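PDB 1MKM: IclR transcriptional regulator from Thermotoga maritima, which probably binds DNA through a winged helix-turn-helix domain and regulates transcription as a member of the IclR family. Local coordinates for residues L14-I17 / V18-G22; A144-P147 / E148-K152. One frame throughout, in Å; residues are numbered along the deposited sequence.

How the interactions relate
Interaction 1 (14-17 with 18-22) and interaction 2 (144-147 with 148-152) are both local contacts at helix ends, one at a C-terminal end and the other at an N-terminal start. The first lies where helix 6-19 runs out into a loop, in the helix-turn-helix domain; the second lies where a loop turns into helix 148-157, in the C-terminal domain. Their centres are 40 Å apart, on opposite sides of the chain's centre, and about 27 Å separates their nearest atoms, so neither touches the other. Both lie away from the zinc-binding residues Asp189 and Cys199. Their surroundings differ: two other subunits reach interaction 1, whereas no other protein chain of the assembly touches interaction 2.

Interaction 1 (L14-I17 / V18-G22); sequences LDFI and VKNPG
Phe16 and Asn20 lie side by side and point the same way, the ring and the amide being turned 32° from each other. The amide end runs past the far end of the ring, where Asn20 OD1 comes to 3.8 Å from Phe16 CZ, while Asn20 CB sits over one ring face, offset toward the rim. Asn20 holds CG anti to its own N (chi1 -174°), the torsion that carries the amide along the phenyl group. Its polar atoms have partners beyond the helix: OD1 accepts a hydrogen bond from Lys93 of the third subunit, and ND2 makes a weak one to Asp23 O.

Val18 N bonds to Leu14 O at 3.1 Å, and Lys19 N reaches Asp15 O at 3.3 Å, both i to i+4 bonds of the closing turn of helix 6-19 in the helix-turn-helix domain. Asn20 N also makes a weak bond to Ile17 O, at 3.4 Å. Lys19 lays CG 3.5 Å from Asp15 O.

At this C-terminal end of helix 6-19, Phe16 and Ile17 pack on Val24 of the following loop and Leu14 on Phe52, while Val18 and Lys19 meet Phe73 of the second subunit, Lys19 as a cation-pi partner.

Interaction 2 (A144-P147 / E148-K152); sequences AFVP and EKELK
With CG1 beside the backbone N (chi1 -64°), Val146 turns its two methyls to different partners across the start of the helix: CG2 meets Leu151 and CG1 faces the carboxylate of Glu150. Glu150 in turn swings CG anti to its N (chi1 -168°) and continues in an extended chain, which brings the carboxylate back over the residues preceding the helix.

Val146 crosses both partners at about a right angle. Its CG2 lies 3.5 Å from Leu151 CB, an apolar contact, and 3.8 Å from Leu151 CD1, so the methyl touches both CB and a branch of the leucine. On the other branch, Val146 CG1 is 4.0 Å from Glu150 OE2. Pro147 approaches the same carboxylate with its ring, CD standing 4.1 Å from Glu150 OE1. These are van der Waals approaches; polar partners of the acid include Tyr210, whose hydroxyl is hydrogen-bonded to OE1, and Lys104, a long and weak ion pair with OE2. The Tyr210 bond probably helps hold the carboxylate beside Val146.

The backbone link is nearly straight: Leu151 N donates to Pro147 O at 2.9 Å, with 173° at the hydrogen. This i to i+4 bond ties Pro147 into the opening turn of helix 148-157, within the GAF-like C-terminal domain of the IclR family, and Glu150 CB packs 3.4 Å from Pro147 O.

The contact thus joins the loop after helix 137-143 to the beginning of helix 148-157. Leu151 packs on Leu178 and Arg182 of helix 171-184, and Val146 rests on Pro211 of strand 211-220, placing the junction between that helix and the sheet.

Interaction 1 (L14-I17 / V18-G22)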
ATOM      1  N   LEU B  14      20.266  19.315  -5.891  1.00 69.94           N
ATOM      2  CA  LEU B  14      20.167  17.877  -5.694  1.00 65.09           C
ATOM      3  C   LEU B  14      19.958  17.548  -4.219  1.00 71.62           C
ATOM      4  O   LEU B  14      19.046  16.796  -3.880  1.00 77.50           O
ATOM      5  CB  LEU B  14      21.426  17.180  -6.221  1.00 60.45           C
ATOM      6  CG  LEU B  14      21.574  15.663  -5.999  1.00 54.97           C
ATOM      7  CD1 LEU B  14      20.483  14.905  -6.733  1.00 39.77           C
ATOM      8  CD2 LEU B  14      22.953  15.203  -6.495  1.00 46.77           C
ATOM      9  N   ASP B  15      20.788  18.111  -3.340  1.00 65.69           N
ATOM     10  CA  ASP B  15      20.649  17.842  -1.914  1.00 57.54           C
ATOM     11  C   ASP B  15      19.230  18.118  -1.470  1.00 59.09           C
ATOM     12  O   ASP B  15      18.698  17.428  -0.596  1.00 59.74           O
ATOM     13  CB  ASP B  15      21.615  18.695  -1.087  1.00 58.32           C
ATOM     14  CG  ASP B  15      21.438  18.488   0.416  1.00 63.86           C
ATOM     15  OD1 ASP B  15      20.568  19.148   1.024  1.00 61.83           O
ATOM     16  OD2 ASP B  15      22.160  17.652   0.997  1.00 67.98           O
ATOM     17  N   PHE B  16      18.616  19.119  -2.096  1.00 59.11           N
ATOM     18  CA  PHE B  16      17.250  19.515  -1.779  1.00 57.39           C
ATOM     19  C   PHE B  16      16.183  18.516  -2.227  1.00 60.37           C
ATOM     20  O   PHE B  16      15.227  18.264  -1.502  1.00 64.45           O
ATOM     21  CB  PHE B  16      16.944  20.886  -2.398  1.00 47.65           C
ATOM     22  CG  PHE B  16      15.482  21.247  -2.376  1.00 48.38           C
ATOM     23  CD1 PHE B  16      14.827  21.493  -1.170  1.00 55.24           C
ATOM     24  CD2 PHE B  16      14.755  21.317  -3.564  1.00 56.63           C
ATOM     25  CE1 PHE B  16      13.468  21.801  -1.138  1.00 52.54           C
ATOM     26  CE2 PHE B  16      13.397  21.621  -3.556  1.00 59.49           C
ATOM     27  CZ  PHE B  16      12.747  21.865  -2.333  1.00 68.48           C
ATOM     28  N   ILE B  17      16.327  17.962  -3.421  1.00 64.41           N
ATOM     29  CA  ILE B  17      15.333  17.020  -3.912  1.00 64.50           C
ATOM     30  C   ILE B  17      15.379  15.737  -3.093  1.00 62.53           C
ATOM     31  O   ILE B  17      14.348  15.094  -2.875  1.00 60.46           O
ATOM     32  CB  ILE B  17      15.553  16.721  -5.418  1.00 71.58           C
ATOM     33  CG1 ILE B  17      15.493  18.038  -6.208  1.00 57.02           C
ATOM     34  CG2 ILE B  17      14.502  15.739  -5.927  1.00 43.77           C
ATOM     35  CD1 ILE B  17      15.767  17.884  -7.672  1.00 57.88           C
ATOM     36  N   VAL B  18      16.573  15.376  -2.626  1.00 65.07           N
ATOM     37  CA  VAL B  18      16.744  14.172  -1.808  1.00 62.62           C
ATOM     38  C   VAL B  18      16.052  14.298  -0.456  1.00 63.98           C
ATOM     39  O   VAL B  18      15.406  13.351   0.001  1.00 63.74           O
ATOM     40  CB  VAL B  18      18.233  13.853  -1.524  1.00 53.71           C
ATOM     41  CG1 VAL B  18      18.360  13.108  -0.202  1.00 47.50           C
ATOM     42  CG2 VAL B  18      18.811  12.980  -2.623  1.00 51.18           C
ATOM     43  N   LYS B  19      16.192  15.458   0.187  1.00 60.06           N
ATOM     44  CA  LYS B  19      15.595  15.658   1.503  1.00 60.52           C
ATOM     45  C   LYS B  19      14.185  16.216   1.432  1.00 60.84           C
ATOM     46  O   LYS B  19      13.548  16.425   2.461  1.00 64.15           O
ATOM     47  CB  LYS B  19      16.471  16.579   2.367  1.00 56.22           C
ATOM     48  CG  LYS B  19      17.937  16.117   2.555  1.00 60.55           C
ATOM     49  CD  LYS B  19      18.061  14.692   3.132  1.00 60.49           C
ATOM     50  CE  LYS B  19      19.544  14.231   3.242  1.00 74.52           C
ATOM     51  NZ  LYS B  19      19.757  12.845   3.793  1.00 49.30           N
ATOM     52  N   ASN B  20      13.688  16.440   0.221  1.00 58.28           N
ATOM     53  CA  ASN B  20      12.350  16.984   0.053  1.00 58.94           C
ATOM     54  C   ASN B  20      11.245  15.924   0.077  1.00 70.73           C
ATOM     55  O   ASN B  20      11.235  14.991  -0.734  1.00 67.19           O
ATOM     56  CB  ASN B  20      12.264  17.768  -1.255  1.00 80.67           C
ATOM     57  CG  ASN B  20      10.941  18.482  -1.415  1.00 91.70           C
ATOM     58  OD1 ASN B  20      10.561  19.302  -0.576  1.00 95.15           O
ATOM     59  ND2 ASN B  20      10.227  18.176  -2.495  1.00104.07           N
ATOM     60  N   PRO B  21      10.314  16.038   1.033  1.00 71.20           N
ATOM     61  CA  PRO B  21       9.217  15.071   1.112  1.00 68.73           C
ATOM     62  C   PRO B  21       8.326  15.283  -0.110  1.00 74.51           C
ATOM     63  O   PRO B  21       7.843  16.389  -0.343  1.00 83.70           O
ATOM     64  CB  PRO B  21       8.514  15.462   2.407  1.00 74.94           C
ATOM     65  CG  PRO B  21       9.633  16.008   3.246  1.00 83.02           C
ATOM     66  CD  PRO B  21      10.370  16.868   2.248  1.00 75.48           C
ATOM     67  N   GLY B  22       8.107  14.236  -0.896  1.00 70.64           N
ATOM     68  CA  GLY B  22       7.281  14.394  -2.082  1.00 73.15           C
ATOM     69  C   GLY B  22       8.110  14.684  -3.327  1.00 66.25           C
ATOM     70  O   GLY B  22       9.187  14.109  -3.500  1.00 65.15           O
TER

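Interaction 2 (A144-P147 / E148-K152)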
ATOM      1  N   ALA B 144      38.265   2.112  23.730  1.00 89.25           N
ATOM      2  CA  ALA B 144      38.792   1.336  24.842  1.00 89.14           C
ATOM      3  C   ALA B 144      39.831   0.343  24.363  1.00 86.58           C
ATOM      4  O   ALA B 144      40.196  -0.577  25.091  1.00 88.49           O
ATOM      5  CB  ALA B 144      37.662   0.599  25.552  1.00 85.83           C
ATOM      6  N   PHE B 145      40.297   0.519  23.133  1.00 87.25           N
ATOM      7  CA  PHE B 145      41.300  -0.376  22.574  1.00 88.86           C
ATOM      8  C   PHE B 145      42.222   0.312  21.581  1.00 89.40           C
ATOM      9  O   PHE B 145      43.101  -0.326  21.000  1.00 90.92           O
ATOM     10  CB  PHE B 145      40.639  -1.593  21.917  1.00 86.90           C
ATOM     11  CG  PHE B 145      40.087  -2.587  22.901  1.00 83.75           C
ATOM     12  CD1 PHE B 145      38.840  -2.390  23.486  1.00 84.05           C
ATOM     13  CD2 PHE B 145      40.837  -3.701  23.274  1.00 87.68           C
ATOM     14  CE1 PHE B 145      38.349  -3.283  24.431  1.00 85.88           C
ATOM     15  CE2 PHE B 145      40.355  -4.602  24.216  1.00 81.91           C
ATOM     16  CZ  PHE B 145      39.107  -4.391  24.797  1.00 89.23           C
ATOM     17  N   VAL B 146      42.017   1.611  21.378  1.00 89.95           N
ATOM     18  CA  VAL B 146      42.875   2.362  20.471  1.00 88.81           C
ATOM     19  C   VAL B 146      44.192   2.511  21.213  1.00 90.29           C
ATOM     20  O   VAL B 146      44.197   2.859  22.395  1.00 92.06           O
ATOM     21  CB  VAL B 146      42.308   3.778  20.167  1.00 93.85           C
ATOM     22  CG1 VAL B 146      40.981   3.663  19.441  1.00 94.04           C
ATOM     23  CG2 VAL B 146      42.137   4.576  21.459  1.00 82.41           C
ATOM     24  N   PRO B 147      45.325   2.226  20.551  1.00 90.82           N
ATOM     25  CA  PRO B 147      46.594   2.374  21.263  1.00 92.31           C
ATOM     26  C   PRO B 147      46.614   3.656  22.102  1.00 96.78           C
ATOM     27  O   PRO B 147      46.314   4.748  21.605  1.00 94.61           O
ATOM     28  CB  PRO B 147      47.612   2.373  20.133  1.00 86.39           C
ATOM     29  CG  PRO B 147      47.023   1.352  19.201  1.00 86.22           C
ATOM     30  CD  PRO B 147      45.551   1.752  19.173  1.00 92.08           C
ATOM     31  N   GLU B 148      46.934   3.488  23.384  1.00 98.78           N
ATOM     32  CA  GLU B 148      47.009   4.570  24.366  1.00 95.66           C
ATOM     33  C   GLU B 148      47.463   5.904  23.786  1.00 96.58           C
ATOM     34  O   GLU B 148      46.885   6.949  24.086  1.00 93.54           O
ATOM     35  CB  GLU B 148      47.945   4.149  25.503  1.00 98.26           C
ATOM     36  CG  GLU B 148      49.161   3.359  25.030  1.00 98.35           C
ATOM     37  CD  GLU B 148      50.035   4.144  24.065  1.00105.90           C
ATOM     38  OE1 GLU B 148      50.660   5.132  24.502  1.00114.81           O
ATOM     39  OE2 GLU B 148      50.091   3.785  22.867  1.00 97.88           O
ATOM     40  N   LYS B 149      48.506   5.852  22.961  1.00 99.59           N
ATOM     41  CA  LYS B 149      49.076   7.027  22.304  1.00 97.85           C
ATOM     42  C   LYS B 149      48.001   7.779  21.528  1.00 98.08           C
ATOM     43  O   LYS B 149      47.730   8.957  21.791  1.00 96.92           O
ATOM     44  CB  LYS B 149      50.181   6.586  21.343  1.00 95.13           C
ATOM     45  CG  LYS B 149      50.730   7.693  20.463  1.00103.95           C
ATOM     46  CD  LYS B 149      51.668   7.124  19.414  1.00108.21           C
ATOM     47  CE  LYS B 149      52.141   8.201  18.452  1.00112.16           C
ATOM     48  NZ  LYS B 149      52.900   7.620  17.313  1.00113.48           N
ATOM     49  N   GLU B 150      47.402   7.083  20.564  1.00 97.37           N
ATOM     50  CA  GLU B 150      46.348   7.648  19.736  1.00 92.49           C
ATOM     51  C   GLU B 150      45.254   8.154  20.662  1.00 91.80           C
ATOM     52  O   GLU B 150      44.730   9.257  20.490  1.00 92.50           O
ATOM     53  CB  GLU B 150      45.779   6.573  18.816  1.00 82.39           C
ATOM     54  CG  GLU B 150      44.875   7.115  17.726  1.00 78.54           C
ATOM     55  CD  GLU B 150      43.892   6.078  17.215  1.00 73.88           C
ATOM     56  OE1 GLU B 150      44.312   4.934  16.935  1.00 68.13           O
ATOM     57  OE2 GLU B 150      42.697   6.411  17.088  1.00 62.46           O
ATOM     58  N   LEU B 151      44.923   7.325  21.649  1.00 92.58           N
ATOM     59  CA  LEU B 151      43.894   7.641  22.640  1.00 92.94           C
ATOM     60  C   LEU B 151      44.151   9.012  23.249  1.00 88.13           C
ATOM     61  O   LEU B 151      43.371   9.953  23.072  1.00 64.93           O
ATOM     62  CB  LEU B 151      43.896   6.581  23.750  1.00 97.58           C
ATOM     63  CG  LEU B 151      42.952   6.797  24.937  1.00103.01           C
ATOM     64  CD1 LEU B 151      41.507   6.811  24.451  1.00109.09           C
ATOM     65  CD2 LEU B 151      43.157   5.694  25.965  1.00 97.83           C
ATOM     66  N   LYS B 152      45.268   9.097  23.964  1.00 96.76           N
ATOM     67  CA  LYS B 152      45.698  10.316  24.631  1.00103.64           C
ATOM     68  C   LYS B 152      45.424  11.558  23.789  1.00105.91           C
ATOM     69  O   LYS B 152      44.996  12.595  24.313  1.00102.36           O
ATOM     70  CB  LYS B 152      47.191  10.205  24.968  1.00104.31           C
ATOM     71  CG  LYS B 152      47.505   9.028  25.895  1.00104.40           C
ATOM     72  CD  LYS B 152      48.997   8.849  26.143  1.00100.69           C
ATOM     73  CE  LYS B 152      49.253   7.668  27.077  1.00 91.70           C
ATOM     74  NZ  LYS B 152      50.705   7.435  27.295  1.00 79.85           N
TER